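Local coordinates for ATP-dependent kinase YFH7 (Saccharomyces cerevisiae, PDB 2GA8), which acts as an ATP-dependent kinase of the P-loop type and could be involved in assembly of the endoplasmic reticulum membrane, at residues P160-H165 with I264-Y269. Numbering follows the deposited sequence.
Sequences PMDGFH and ILEGLY
Pro160 and Glu266 pair as the last parallel bridge between neighbouring strands 156-160 and 262-267 of the five-stranded P-loop kinase core, in a buried contact at the C-terminal edge of the sheet. Met161 N donates to Glu266 O at 3.0 Å, continuing the parallel pairing one residue past the bridge. There, Met161 CB packs on Gly267 CA at 3.8 Å. With CG anti to the backbone N (chi1 -163°), the Met161 chain runs extended to its sulfur and then bends, bringing CE obliquely to the Tyr269 ring, 3.5 Å from CD2, while SD accepts a weak bond from Tyr269 N. On the face of the sheet that carries the side chains of Pro160 and Glu266, Glu266 OE2 rests against Pro160 CB at 3.5 Å. The carboxylates of Asp162 and Glu266, planes 61° apart, approach to 4.0 Å between OD2 and OE2, and a bound sulfate lies near Glu266. Leu268 touches Pro33 and Lys37 of the P-loop, whose ATP-binding role is inferred from relatives. Helix 37-43 covers Glu266 through Lys37 and Ala41, whereas Met161 packs against Phe195 of helix 192-206 and Trp277 of helix 275-285.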
ATOM      1  N   PRO A 160      -2.895   1.872  -1.604  1.00 16.20           N
ATOM      2  CA  PRO A 160      -3.630   0.698  -2.076  1.00 14.95           C
ATOM      3  C   PRO A 160      -2.621  -0.250  -2.715  1.00 15.89           C
ATOM      4  O   PRO A 160      -1.658   0.188  -3.348  1.00 16.37           O
ATOM      5  CB  PRO A 160      -4.594   1.280  -3.110  1.00 17.39           C
ATOM      6  CG  PRO A 160      -4.748   2.725  -2.677  1.00 18.89           C
ATOM      7  CD  PRO A 160      -3.325   3.080  -2.326  1.00 18.39           C
ATOM      8  N   MET A 161      -2.839  -1.546  -2.549  1.00 14.42           N
ATOM      9  CA  MET A 161      -1.939  -2.541  -3.119  1.00 15.51           C
ATOM     10  C   MET A 161      -2.156  -2.630  -4.636  1.00 14.68           C
ATOM     11  O   MET A 161      -1.290  -3.090  -5.377  1.00 13.76           O
ATOM     12  CB  MET A 161      -2.222  -3.892  -2.460  1.00 15.73           C
ATOM     13  CG  MET A 161      -1.151  -4.935  -2.627  1.00 19.95           C
ATOM     14  SD  MET A 161      -1.664  -6.458  -1.802  1.00 18.51           S
ATOM     15  CE  MET A 161      -2.481  -7.244  -3.099  1.00 16.21           C
ATOM     16  N   ASP A 162      -3.318  -2.162  -5.084  1.00 16.92           N
ATOM     17  CA  ASP A 162      -3.709  -2.187  -6.496  1.00 19.45           C
ATOM     18  C   ASP A 162      -2.702  -1.615  -7.489  1.00 18.16           C
ATOM     19  O   ASP A 162      -2.588  -2.105  -8.613  1.00 17.08           O
ATOM     20  CB  ASP A 162      -5.036  -1.446  -6.671  1.00 23.66           C
ATOM     21  CG  ASP A 162      -6.152  -2.065  -5.867  1.00 28.47           C
ATOM     22  OD1 ASP A 162      -6.700  -3.103  -6.299  1.00 30.63           O
ATOM     23  OD2 ASP A 162      -6.469  -1.521  -4.791  1.00 30.82           O
ATOM     24  N   GLY A 163      -1.988  -0.571  -7.080  1.00 16.32           N
ATOM     25  CA  GLY A 163      -1.016   0.041  -7.960  1.00 15.07           C
ATOM     26  C   GLY A 163       0.161  -0.861  -8.267  1.00 14.51           C
ATOM     27  O   GLY A 163       0.952  -0.580  -9.166  1.00 14.21           O
ATOM     28  N   PHE A 164       0.281  -1.955  -7.526  1.00 13.05           N
ATOM     29  CA  PHE A 164       1.384  -2.879  -7.739  1.00 12.85           C
ATOM     30  C   PHE A 164       0.977  -4.087  -8.565  1.00 14.14           C
ATOM     31  O   PHE A 164       1.729  -5.052  -8.701  1.00 14.38           O
ATOM     32  CB  PHE A 164       1.966  -3.286  -6.388  1.00 12.18           C
ATOM     33  CG  PHE A 164       2.759  -2.191  -5.745  1.00  9.79           C
ATOM     34  CD1 PHE A 164       4.133  -2.107  -5.946  1.00 13.13           C
ATOM     35  CD2 PHE A 164       2.125  -1.190  -5.010  1.00 12.17           C
ATOM     36  CE1 PHE A 164       4.869  -1.040  -5.431  1.00 12.15           C
ATOM     37  CE2 PHE A 164       2.852  -0.119  -4.490  1.00 10.81           C
ATOM     38  CZ  PHE A 164       4.226  -0.045  -4.702  1.00 12.74           C
ATOM     39  N   HIS A 165      -0.221  -4.019  -9.128  1.00 14.15           N
ATOM     40  CA  HIS A 165      -0.705  -5.092  -9.978  1.00 16.90           C
ATOM     41  C   HIS A 165       0.219  -5.087 -11.197  1.00 16.34           C
ATOM     42  O   HIS A 165       0.540  -4.024 -11.732  1.00 16.82           O
ATOM     43  CB  HIS A 165      -2.143  -4.800 -10.414  1.00 21.86           C
ATOM     44  CG  HIS A 165      -2.908  -6.014 -10.829  1.00 27.44           C
ATOM     45  ND1 HIS A 165      -3.366  -6.950  -9.928  1.00 31.57           N
ATOM     46  CD2 HIS A 165      -3.284  -6.454 -12.052  1.00 30.29           C
ATOM     47  CE1 HIS A 165      -3.991  -7.916 -10.578  1.00 31.93           C
ATOM     48  NE2 HIS A 165      -3.955  -7.638 -11.868  1.00 31.77           N
ATOM     49  N   ILE A 264      -1.892   4.237   5.721  1.00 10.39           N
ATOM     50  CA  ILE A 264      -2.874   3.170   5.769  1.00 11.16           C
ATOM     51  C   ILE A 264      -2.725   2.318   4.514  1.00 10.14           C
ATOM     52  O   ILE A 264      -3.053   2.757   3.422  1.00 12.10           O
ATOM     53  CB  ILE A 264      -4.300   3.756   5.839  1.00 11.84           C
ATOM     54  CG1 ILE A 264      -4.435   4.617   7.099  1.00 12.90           C
ATOM     55  CG2 ILE A 264      -5.329   2.633   5.845  1.00 15.87           C
ATOM     56  CD1 ILE A 264      -5.592   5.616   7.038  1.00 16.04           C
ATOM     57  N   LEU A 265      -2.211   1.105   4.681  1.00 10.10           N
ATOM     58  CA  LEU A 265      -2.015   0.204   3.559  1.00 11.27           C
ATOM     59  C   LEU A 265      -3.155  -0.795   3.538  1.00 11.68           C
ATOM     60  O   LEU A 265      -3.424  -1.451   4.542  1.00 11.82           O
ATOM     61  CB  LEU A 265      -0.681  -0.535   3.698  1.00 12.49           C
ATOM     62  CG  LEU A 265       0.554   0.368   3.781  1.00 15.03           C
ATOM     63  CD1 LEU A 265       0.911   0.617   5.236  1.00 15.16           C
ATOM     64  CD2 LEU A 265       1.719  -0.294   3.065  1.00 16.43           C
ATOM     65  N   GLU A 266      -3.840  -0.894   2.402  1.00 10.92           N
ATOM     66  CA  GLU A 266      -4.957  -1.827   2.283  1.00 11.60           C
ATOM     67  C   GLU A 266      -4.729  -2.724   1.083  1.00 10.27           C
ATOM     68  O   GLU A 266      -4.248  -2.274   0.043  1.00  9.66           O
ATOM     69  CB  GLU A 266      -6.283  -1.069   2.135  1.00 14.21           C
ATOM     70  CG  GLU A 266      -6.329  -0.116   0.951  1.00 15.91           C
ATOM     71  CD  GLU A 266      -7.024  -0.696  -0.270  1.00 19.35           C
ATOM     72  OE1 GLU A 266      -7.262  -1.923  -0.317  1.00 16.28           O
ATOM     73  OE2 GLU A 266      -7.319   0.087  -1.198  1.00 19.89           O
ATOM     74  N   GLY A 267      -5.062  -3.998   1.233  1.00  9.38           N
ATOM     75  CA  GLY A 267      -4.873  -4.921   0.130  1.00 10.53           C
ATOM     76  C   GLY A 267      -5.232  -6.352   0.469  1.00  9.85           C
ATOM     77  O   GLY A 267      -5.487  -6.704   1.625  1.00 10.79           O
ATOM     78  N   LEU A 268      -5.236  -7.186  -0.560  1.00 10.22           N
ATOM     79  CA  LEU A 268      -5.576  -8.594  -0.420  1.00 10.86           C
ATOM     80  C   LEU A 268      -4.531  -9.448   0.288  1.00 12.43           C
ATOM     81  O   LEU A 268      -4.865 -10.315   1.099  1.00  9.86           O
ATOM     82  CB  LEU A 268      -5.783  -9.208  -1.804  1.00 11.82           C
ATOM     83  CG  LEU A 268      -6.866  -8.675  -2.740  1.00 12.51           C
ATOM     84  CD1 LEU A 268      -6.583  -9.166  -4.157  1.00 12.94           C
ATOM     85  CD2 LEU A 268      -8.236  -9.144  -2.262  1.00 11.31           C
ATOM     86  N   TYR A 269      -3.267  -9.184  -0.017  1.00 11.36           N
ATOM     87  CA  TYR A 269      -2.186 -10.021   0.481  1.00  9.80           C
ATOM     88  C   TYR A 269      -1.187  -9.490   1.495  1.00 10.87           C
ATOM     89  O   TYR A 269      -0.097 -10.056   1.648  1.00 10.13           O
ATOM     90  CB  TYR A 269      -1.453 -10.571  -0.749  1.00 11.20           C
ATOM     91  CG  TYR A 269      -2.420 -11.193  -1.744  1.00 12.28           C
ATOM     92  CD1 TYR A 269      -3.284 -12.214  -1.349  1.00 13.22           C
ATOM     93  CD2 TYR A 269      -2.503 -10.731  -3.057  1.00 12.06           C
ATOM     94  CE1 TYR A 269      -4.211 -12.759  -2.231  1.00 13.91           C
ATOM     95  CE2 TYR A 269      -3.436 -11.278  -3.957  1.00 14.37           C
ATOM     96  CZ  TYR A 269      -4.284 -12.292  -3.527  1.00 13.65           C
ATOM     97  OH  TYR A 269      -5.215 -12.836  -4.382  1.00 15.18           O
TER
HETATM   98  O   HOH W   1      -5.621  -2.736  -2.774  1.00 15.51           O
HETATM   99  O   HOH W   2      -8.166  -0.219  -3.680  1.00 29.94           O